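Local coordinates for protein glutamyl-tRNA(Gln) amidotransferase subunit B, mitochondrial (Saccharomyces cerevisiae, PDB 4N0H) that is the B subunit of a mitochondrial amidotransferase, a GatB/GatE-family protein with a mixed beta sheet and flanking helices, assembled with two partner chains, at residues L63-E66 against A67-F70; S302-R305 against G306-P309; N228-N231 against T232-I236; N193-H197 against L198-S202. All blocks are in the same frame, centred on the assembly; numbering follows the deposited sequence.

Contact 1 (L63-E66 against A67-F70)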
# COMPACT_ATOMS: atom_id res chain seq x y z
N LEU B 63 -6.07 -0.62 -12.94
CA LEU B 63 -7.46 -0.46 -13.37
C LEU B 63 -7.69 -0.73 -14.86
O LEU B 63 -6.98 -0.22 -15.73
CB LEU B 63 -7.98 0.93 -12.99
CG LEU B 63 -9.45 1.21 -13.33
CD1 LEU B 63 -10.36 0.19 -12.68
CD2 LEU B 63 -9.83 2.63 -12.91
N ASN B 64 -8.69 -1.57 -15.13
CA ASN B 64 -9.16 -1.82 -16.49
C ASN B 64 -10.03 -0.65 -16.92
O ASN B 64 -11.09 -0.41 -16.34
CB ASN B 64 -9.98 -3.11 -16.51
CG ASN B 64 -10.39 -3.52 -17.92
OD1 ASN B 64 -10.45 -2.71 -18.84
ND2 ASN B 64 -10.70 -4.80 -18.08
N LEU B 65 -9.57 0.09 -17.92
CA LEU B 65 -10.27 1.30 -18.36
C LEU B 65 -11.62 1.01 -19.01
O LEU B 65 -12.48 1.89 -19.09
CB LEU B 65 -9.38 2.14 -19.28
CG LEU B 65 -8.06 2.60 -18.64
CD1 LEU B 65 -7.25 3.43 -19.62
CD2 LEU B 65 -8.32 3.39 -17.36
N GLU B 66 -11.82 -0.22 -19.48
CA GLU B 66 -13.10 -0.58 -20.06
C GLU B 66 -14.23 -0.48 -19.03
O GLU B 66 -15.38 -0.19 -19.37
CB GLU B 66 -13.05 -1.98 -20.69
CG GLU B 66 -14.25 -2.28 -21.59
CD GLU B 66 -14.11 -3.58 -22.36
OE1 GLU B 66 -14.61 -3.65 -23.50
OE2 GLU B 66 -13.49 -4.54 -21.83
N ALA B 67 -13.89 -0.72 -17.76
CA ALA B 67 -14.87 -0.58 -16.68
C ALA B 67 -15.30 0.87 -16.51
O ALA B 67 -16.46 1.15 -16.19
CB ALA B 67 -14.31 -1.13 -15.38
N ILE B 68 -14.38 1.80 -16.73
CA ILE B 68 -14.71 3.22 -16.73
C ILE B 68 -15.69 3.55 -17.87
O ILE B 68 -16.67 4.27 -17.68
CB ILE B 68 -13.46 4.10 -16.88
CG1 ILE B 68 -12.57 4.00 -15.65
CG2 ILE B 68 -13.85 5.56 -17.12
CD1 ILE B 68 -11.33 4.85 -15.76
N LEU B 69 -15.40 3.03 -19.06
CA LEU B 69 -16.25 3.29 -20.22
C LEU B 69 -17.66 2.78 -19.97
O LEU B 69 -18.65 3.47 -20.24
CB LEU B 69 -15.65 2.63 -21.47
CG LEU B 69 -16.47 2.75 -22.76
CD1 LEU B 69 -16.54 4.19 -23.22
CD2 LEU B 69 -15.89 1.86 -23.85
N PHE B 70 -17.76 1.56 -19.45
CA PHE B 70 -19.04 0.94 -19.17
C PHE B 70 -19.80 1.76 -18.13
O PHE B 70 -20.99 2.02 -18.28
CB PHE B 70 -18.87 -0.51 -18.67
CG PHE B 70 -18.63 -1.51 -19.78
CD1 PHE B 70 -18.18 -1.11 -21.02
CD2 PHE B 70 -18.86 -2.86 -19.56
CE1 PHE B 70 -17.96 -2.03 -22.03
CE2 PHE B 70 -18.63 -3.80 -20.56
CZ PHE B 70 -18.18 -3.38 -21.80
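E66 and F70, one helical turn apart, run side by side in the same direction. The aliphatic part of the glutamate does the touching: E66 CG lies 3.7 Å from F70 CE1, and the carboxylate lies beside the CE1-CZ end of the ring, its plane turned 49° from the ring's. E66 gets there with CG anti to its backbone N (chi1 -167°) and an extended chain, which also carries OE2 to K27 N. On another side of the helix the I68 CD1 methyl meets two leucines, L65 CD2 at 3.7 Å alongside it and L63 CD2 at 3.9 Å from a crossing side chain. Branched aliphatic residues suit this surface, which L110 and I119 of subunit F cover.

Behind the side chains, F70 N bonds to E66 O (3.0 Å) and L69 N to L65 O (3.1 Å). N64 starts the turn: its OD1 accepts from E66 N at 2.9 Å, while its backbone O takes A67 N at 3.2 Å. ND2 of N64 reaches K29 O, and OD1 has a second donor in Q122 of subunit F, so both ends of the amide are held. This is an asparagine N-cap, here at the head of helix 65-78.

Contact 2 (S302-R305 against G306-P309)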
# COMPACT_ATOMS: atom_id res chain seq x y z
N SER B 302 -18.85 14.11 -23.32
CA SER B 302 -19.34 14.31 -24.68
C SER B 302 -18.91 13.18 -25.62
O SER B 302 -19.66 12.78 -26.50
CB SER B 302 -18.90 15.67 -25.23
OG SER B 302 -17.53 15.91 -24.96
N GLY B 303 -17.70 12.67 -25.42
CA GLY B 303 -17.19 11.59 -26.24
C GLY B 303 -18.03 10.32 -26.15
O GLY B 303 -18.47 9.78 -27.17
N VAL B 304 -18.24 9.85 -24.93
CA VAL B 304 -19.04 8.65 -24.69
C VAL B 304 -20.50 8.86 -25.09
O VAL B 304 -21.18 7.92 -25.51
CB VAL B 304 -18.92 8.18 -23.21
CG1 VAL B 304 -19.83 7.00 -22.91
CG2 VAL B 304 -17.47 7.82 -22.89
N ARG B 305 -20.98 10.10 -24.96
CA ARG B 305 -22.35 10.43 -25.35
C ARG B 305 -22.61 10.08 -26.81
O ARG B 305 -23.69 9.58 -27.16
CB ARG B 305 -22.63 11.92 -25.12
CG ARG B 305 -23.78 12.18 -24.16
CD ARG B 305 -23.95 13.67 -23.87
NE ARG B 305 -24.75 13.89 -22.66
CZ ARG B 305 -24.43 14.74 -21.70
NH1 ARG B 305 -23.33 15.47 -21.80
NH2 ARG B 305 -25.20 14.87 -20.63
N GLY B 306 -21.63 10.33 -27.66
CA GLY B 306 -21.76 10.06 -29.08
C GLY B 306 -21.78 8.58 -29.41
O GLY B 306 -22.24 8.18 -30.48
N LEU B 307 -21.28 7.76 -28.49
CA LEU B 307 -21.17 6.33 -28.73
C LEU B 307 -22.35 5.57 -28.12
O LEU B 307 -22.45 4.35 -28.22
CB LEU B 307 -19.79 5.84 -28.26
CG LEU B 307 -19.43 4.82 -27.17
CD1 LEU B 307 -17.92 4.86 -26.93
CD2 LEU B 307 -20.15 5.04 -25.85
N MET B 308 -23.26 6.31 -27.50
CA MET B 308 -24.46 5.73 -26.90
C MET B 308 -25.43 5.25 -27.96
O MET B 308 -25.60 5.89 -29.00
CB MET B 308 -25.16 6.76 -26.00
CG MET B 308 -24.37 7.16 -24.77
SD MET B 308 -24.35 5.86 -23.53
CE MET B 308 -26.01 6.00 -22.87
N PRO B 309 -26.08 4.11 -27.71
CA PRO B 309 -27.13 3.65 -28.63
C PRO B 309 -28.40 4.46 -28.41
O PRO B 309 -28.52 5.11 -27.37
CB PRO B 309 -27.35 2.20 -28.20
CG PRO B 309 -27.04 2.20 -26.74
CD PRO B 309 -25.91 3.19 -26.57
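L307 N donates to V304 O at 3.0 Å, a bond of moderate bend that arrives from above the carbonyl plane and not on a lone pair. The other backbone bonds are weak. M308 N reaches R305 O at 3.3 Å, and G306 N is shared between G303 O (3.2 Å) and S302 O (3.4 Å). Most of these links join residues three apart, not four, so the backbone winds more tightly as helix 298-306 gives way to the loop leading to P309: a C-terminal helix end with 3-10-like bonds. G306 itself keeps an ordinary negative phi (-71°) within this turn, on the exposed surface, where the long polar R305 also suits its place.

The apolar side chains V304 and L307 run side by side and point the same way. The L307 chi1 of 118° is eclipsed and brings CD2 to 3.1 Å from V304 O, tight enough that this rotamer is doubtful, and with it the 3.5 Å approach of L307 CD2 to V304 CG1. M308, with CG anti to the carbonyl carbon (chi1 -66°), sets CG 3.4 Å from V304 O; the bends beyond lead its thioether away toward L198, which P309 also touches. V304, compact and buried, packs on L69, K73 and L76 of helix 65-78, and Y112 of subunit F touches both V304 and L307.

Contact 3 (N228-N231 against T232-I236)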
# COMPACT_ATOMS: atom_id res chain seq x y z
N ASN B 228 -29.80 -12.09 0.15
CA ASN B 228 -29.87 -13.42 -0.46
C ASN B 228 -31.20 -13.73 -1.14
O ASN B 228 -31.91 -14.67 -0.77
CB ASN B 228 -29.51 -14.51 0.56
CG ASN B 228 -28.07 -14.41 1.03
OD1 ASN B 228 -27.14 -14.84 0.34
ND2 ASN B 228 -27.86 -13.82 2.21
N LEU B 229 -31.52 -12.94 -2.16
CA LEU B 229 -32.70 -13.15 -2.98
C LEU B 229 -32.25 -13.54 -4.38
O LEU B 229 -31.67 -12.73 -5.10
CB LEU B 229 -33.54 -11.87 -3.01
CG LEU B 229 -33.88 -11.32 -1.62
CD1 LEU B 229 -34.36 -9.88 -1.70
CD2 LEU B 229 -34.92 -12.19 -0.94
N PRO B 230 -32.51 -14.80 -4.77
CA PRO B 230 -31.92 -15.41 -5.97
C PRO B 230 -32.63 -15.08 -7.28
O PRO B 230 -32.00 -15.14 -8.34
CB PRO B 230 -32.03 -16.91 -5.68
CG PRO B 230 -32.80 -17.05 -4.37
CD PRO B 230 -33.42 -15.72 -4.08
N ASN B 231 -33.92 -14.75 -7.22
CA ASN B 231 -34.68 -14.46 -8.43
C ASN B 231 -35.79 -13.45 -8.16
O ASN B 231 -36.18 -13.26 -7.01
CB ASN B 231 -35.27 -15.74 -9.02
CG ASN B 231 -35.99 -16.57 -7.98
OD1 ASN B 231 -35.46 -17.58 -7.50
ND2 ASN B 231 -37.19 -16.15 -7.61
N THR B 232 -36.30 -12.84 -9.22
CA THR B 232 -37.30 -11.78 -9.11
C THR B 232 -38.52 -12.22 -8.30
O THR B 232 -39.10 -11.42 -7.57
CB THR B 232 -37.73 -11.26 -10.50
OG1 THR B 232 -39.17 -11.19 -10.56
CG2 THR B 232 -37.22 -12.17 -11.60
N SER B 233 -38.90 -13.49 -8.43
CA SER B 233 -40.02 -14.04 -7.69
C SER B 233 -39.78 -13.99 -6.18
O SER B 233 -40.69 -13.73 -5.40
CB SER B 233 -40.31 -15.47 -8.13
OG SER B 233 -41.14 -16.14 -7.19
N SER B 234 -38.54 -14.25 -5.77
CA SER B 234 -38.18 -14.29 -4.36
C SER B 234 -38.08 -12.89 -3.76
O SER B 234 -38.30 -12.70 -2.56
CB SER B 234 -36.86 -15.03 -4.16
OG SER B 234 -36.86 -16.27 -4.84
N ILE B 235 -37.74 -11.92 -4.60
CA ILE B 235 -37.64 -10.53 -4.15
C ILE B 235 -39.04 -10.01 -3.85
O ILE B 235 -39.29 -9.43 -2.79
CB ILE B 235 -36.99 -9.65 -5.23
CG1 ILE B 235 -35.85 -10.39 -5.92
CG2 ILE B 235 -36.48 -8.36 -4.61
CD1 ILE B 235 -35.10 -9.56 -6.94
N ILE B 236 -39.95 -10.22 -4.79
CA ILE B 236 -41.34 -9.80 -4.65
C ILE B 236 -42.01 -10.43 -3.43
O ILE B 236 -42.73 -9.76 -2.69
CB ILE B 236 -42.16 -10.15 -5.92
CG1 ILE B 236 -41.55 -9.47 -7.15
CG2 ILE B 236 -43.61 -9.75 -5.75
CD1 ILE B 236 -41.45 -7.96 -7.03
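N231 O is gripped by two backbone N-H groups of the helix that follows it. S234 N lies 2.8 Å from N231 O with a bent bond (130°), coming from above the carbonyl plane. I235 N lies 3.2 Å from the same N231 O, in the carbonyl plane and somewhat straighter (146°). One acceptor thus ties down two successive amides at the start of helix 232-248, and the next turn is continued by I236 N to T232 O at 3.1 Å.

N231 occupies the N-cap position, a place where asparagine is common in general, though the grip seen here is that of its backbone oxygen. Its chi1 of 49° sets CG between the backbone N and the carbonyl carbon, folding the amide group back over the helix start, with N231 CG 3.3 Å from S234 OG. Not every amide is satisfied: T232 N is buried here without any partner in the model.

Ahead of the cap, P230 and L229 add apolar contacts. P230, whose ring restricts the backbone there, sets CD 3.5 Å from S234 CB. One residue earlier, L229 leans toward the helix and its CD1 meets I235 CG2 at 3.9 Å. This resembles a hydrophobic staple, though the residue used lies one place before that of the classical motif. I235 CG1 also lies close to N231 O, at 3.1 Å.

Farther out, I235 packs on V212 and V214 of strand 210-218 and on I188 of helix 181-197. L229 shares V214 and also touches W266, whereas I236 turns to I181 and R185 of helix 181-197.

Contact 4 (N193-H197 against L198-S202)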
# COMPACT_ATOMS: atom_id res chain seq x y z
N ASN B 193 -33.17 -4.69 -19.04
CA ASN B 193 -33.17 -4.30 -20.44
C ASN B 193 -32.13 -3.24 -20.77
O ASN B 193 -31.45 -3.32 -21.79
CB ASN B 193 -34.55 -3.82 -20.87
CG ASN B 193 -35.37 -4.92 -21.49
OD1 ASN B 193 -35.94 -5.76 -20.80
ND2 ASN B 193 -35.43 -4.92 -22.82
N LEU B 194 -32.01 -2.24 -19.90
CA LEU B 194 -31.04 -1.16 -20.09
C LEU B 194 -29.59 -1.65 -20.16
O LEU B 194 -28.86 -1.31 -21.08
CB LEU B 194 -31.18 -0.11 -18.99
CG LEU B 194 -30.21 1.07 -19.10
CD1 LEU B 194 -30.56 1.93 -20.30
CD2 LEU B 194 -30.18 1.90 -17.82
N VAL B 195 -29.17 -2.45 -19.18
CA VAL B 195 -27.77 -2.89 -19.14
C VAL B 195 -27.44 -3.77 -20.35
O VAL B 195 -26.33 -3.71 -20.87
CB VAL B 195 -27.38 -3.59 -17.82
CG1 VAL B 195 -27.63 -2.67 -16.63
CG2 VAL B 195 -28.14 -4.90 -17.65
N ARG B 196 -28.41 -4.55 -20.80
CA ARG B 196 -28.23 -5.39 -21.99
C ARG B 196 -28.18 -4.53 -23.25
O ARG B 196 -27.40 -4.78 -24.16
CB ARG B 196 -29.35 -6.42 -22.10
CG ARG B 196 -29.38 -7.43 -20.96
CD ARG B 196 -30.62 -8.32 -21.04
NE ARG B 196 -30.67 -9.08 -22.28
CZ ARG B 196 -30.12 -10.28 -22.45
NH1 ARG B 196 -29.48 -10.87 -21.45
NH2 ARG B 196 -30.21 -10.90 -23.63
N HIS B 197 -29.03 -3.50 -23.29
CA HIS B 197 -29.09 -2.59 -24.42
C HIS B 197 -27.81 -1.77 -24.54
O HIS B 197 -27.37 -1.45 -25.65
CB HIS B 197 -30.30 -1.67 -24.30
CG HIS B 197 -30.56 -0.84 -25.51
ND1 HIS B 197 -30.73 -1.39 -26.77
CD2 HIS B 197 -30.67 0.50 -25.67
CE1 HIS B 197 -30.94 -0.43 -27.64
NE2 HIS B 197 -30.91 0.73 -27.00
N LEU B 198 -27.21 -1.42 -23.41
CA LEU B 198 -25.96 -0.67 -23.39
C LEU B 198 -24.76 -1.58 -23.64
O LEU B 198 -23.63 -1.11 -23.79
CB LEU B 198 -25.78 0.06 -22.06
CG LEU B 198 -26.79 1.15 -21.71
CD1 LEU B 198 -26.51 1.69 -20.32
CD2 LEU B 198 -26.74 2.27 -22.75
N HIS B 199 -25.01 -2.89 -23.67
CA HIS B 199 -23.97 -3.90 -23.85
C HIS B 199 -22.91 -3.87 -22.74
O HIS B 199 -21.72 -4.02 -23.01
CB HIS B 199 -23.29 -3.77 -25.22
CG HIS B 199 -24.22 -3.92 -26.38
ND1 HIS B 199 -24.35 -5.11 -27.07
CD2 HIS B 199 -25.07 -3.05 -26.97
CE1 HIS B 199 -25.24 -4.96 -28.04
NE2 HIS B 199 -25.69 -3.71 -28.00
N ILE B 200 -23.35 -3.70 -21.49
CA ILE B 200 -22.41 -3.68 -20.38
C ILE B 200 -22.57 -4.88 -19.45
O ILE B 200 -21.73 -5.12 -18.59
CB ILE B 200 -22.50 -2.38 -19.55
CG1 ILE B 200 -23.88 -2.28 -18.88
CG2 ILE B 200 -22.23 -1.17 -20.43
CD1 ILE B 200 -24.02 -1.07 -17.98
N SER B 201 -23.66 -5.63 -19.64
CA SER B 201 -23.95 -6.79 -18.81
C SER B 201 -25.08 -7.62 -19.40
O SER B 201 -25.86 -7.12 -20.22
CB SER B 201 -24.36 -6.35 -17.41
OG SER B 201 -24.67 -7.46 -16.60
N SER B 202 -25.17 -8.88 -18.99
CA SER B 202 -26.26 -9.74 -19.44
C SER B 202 -27.51 -9.48 -18.60
O SER B 202 -28.61 -9.84 -18.99
CB SER B 202 -25.85 -11.21 -19.35
OG SER B 202 -25.51 -11.56 -18.02
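R196 and S202 make the side-chain hydrogen bond of this turn: R196 NH1 donates to S202 O at 2.8 Å (157°), meeting a lone pair in the carbonyl plane, with the oxygen at the edge of the guanidinium. The arginine is long enough to span the gap. Its CG and CD already lie beside S202 O, 3.2 Å each, and the bend at chi3 turns the guanidinium so that NH1 comes back to the same oxygen. A CA-H...O contact from R196 CA to S201 O adds to this.

Among the backbone bonds, L198 N reaches L194 O at 2.9 Å as a regular helical link. I200 N bonds back to V195 O at 3.0 Å, almost straight (169°), and H199 N makes a weak bond to R196 O. The H199 ring has R196 O over one face, near the rim.

In the apolar contacts, V195 and I200 cross at about a right angle with V195 CB 3.9 Å from I200 CG1, and L194 CG lies 3.9 Å from L198 CD1. L194, L198 and I200 face helix 65-78: the first two touch A77, and I200 touches F70. The polar ends of H197 and S201 go elsewhere, H197 NE2 to Q310 O and S201 OG to Q23 O.

With the positive phi of H199 (61°), the paired bonds from H199 and I200, and V195 packed on I200, the end of helix 181-197 is a Schellman motif with its customary apolar contact.

Contacts 1, 2 and 4 form one cluster, each pair of centres about 15 Å apart and each pair touching. Contact 1 meets contact 2 through L69 CD1 and V304 CG2, 3.8 Å apart, and meets contact 4 where F70 CG lies 3.7 Å from I200 CG2. The triangle is closed by M308 CE against L198 CD2, at 3.8 Å. Thus the head of one helix packs against the ends of two others. Contact 3 stands apart: its nearest atoms are about 11 Å from contact 4 and more than 20 Å from contacts 1 and 2. It is tied to contact 4 indirectly, since helix 181-197, which ends there, also packs against I235 and I236.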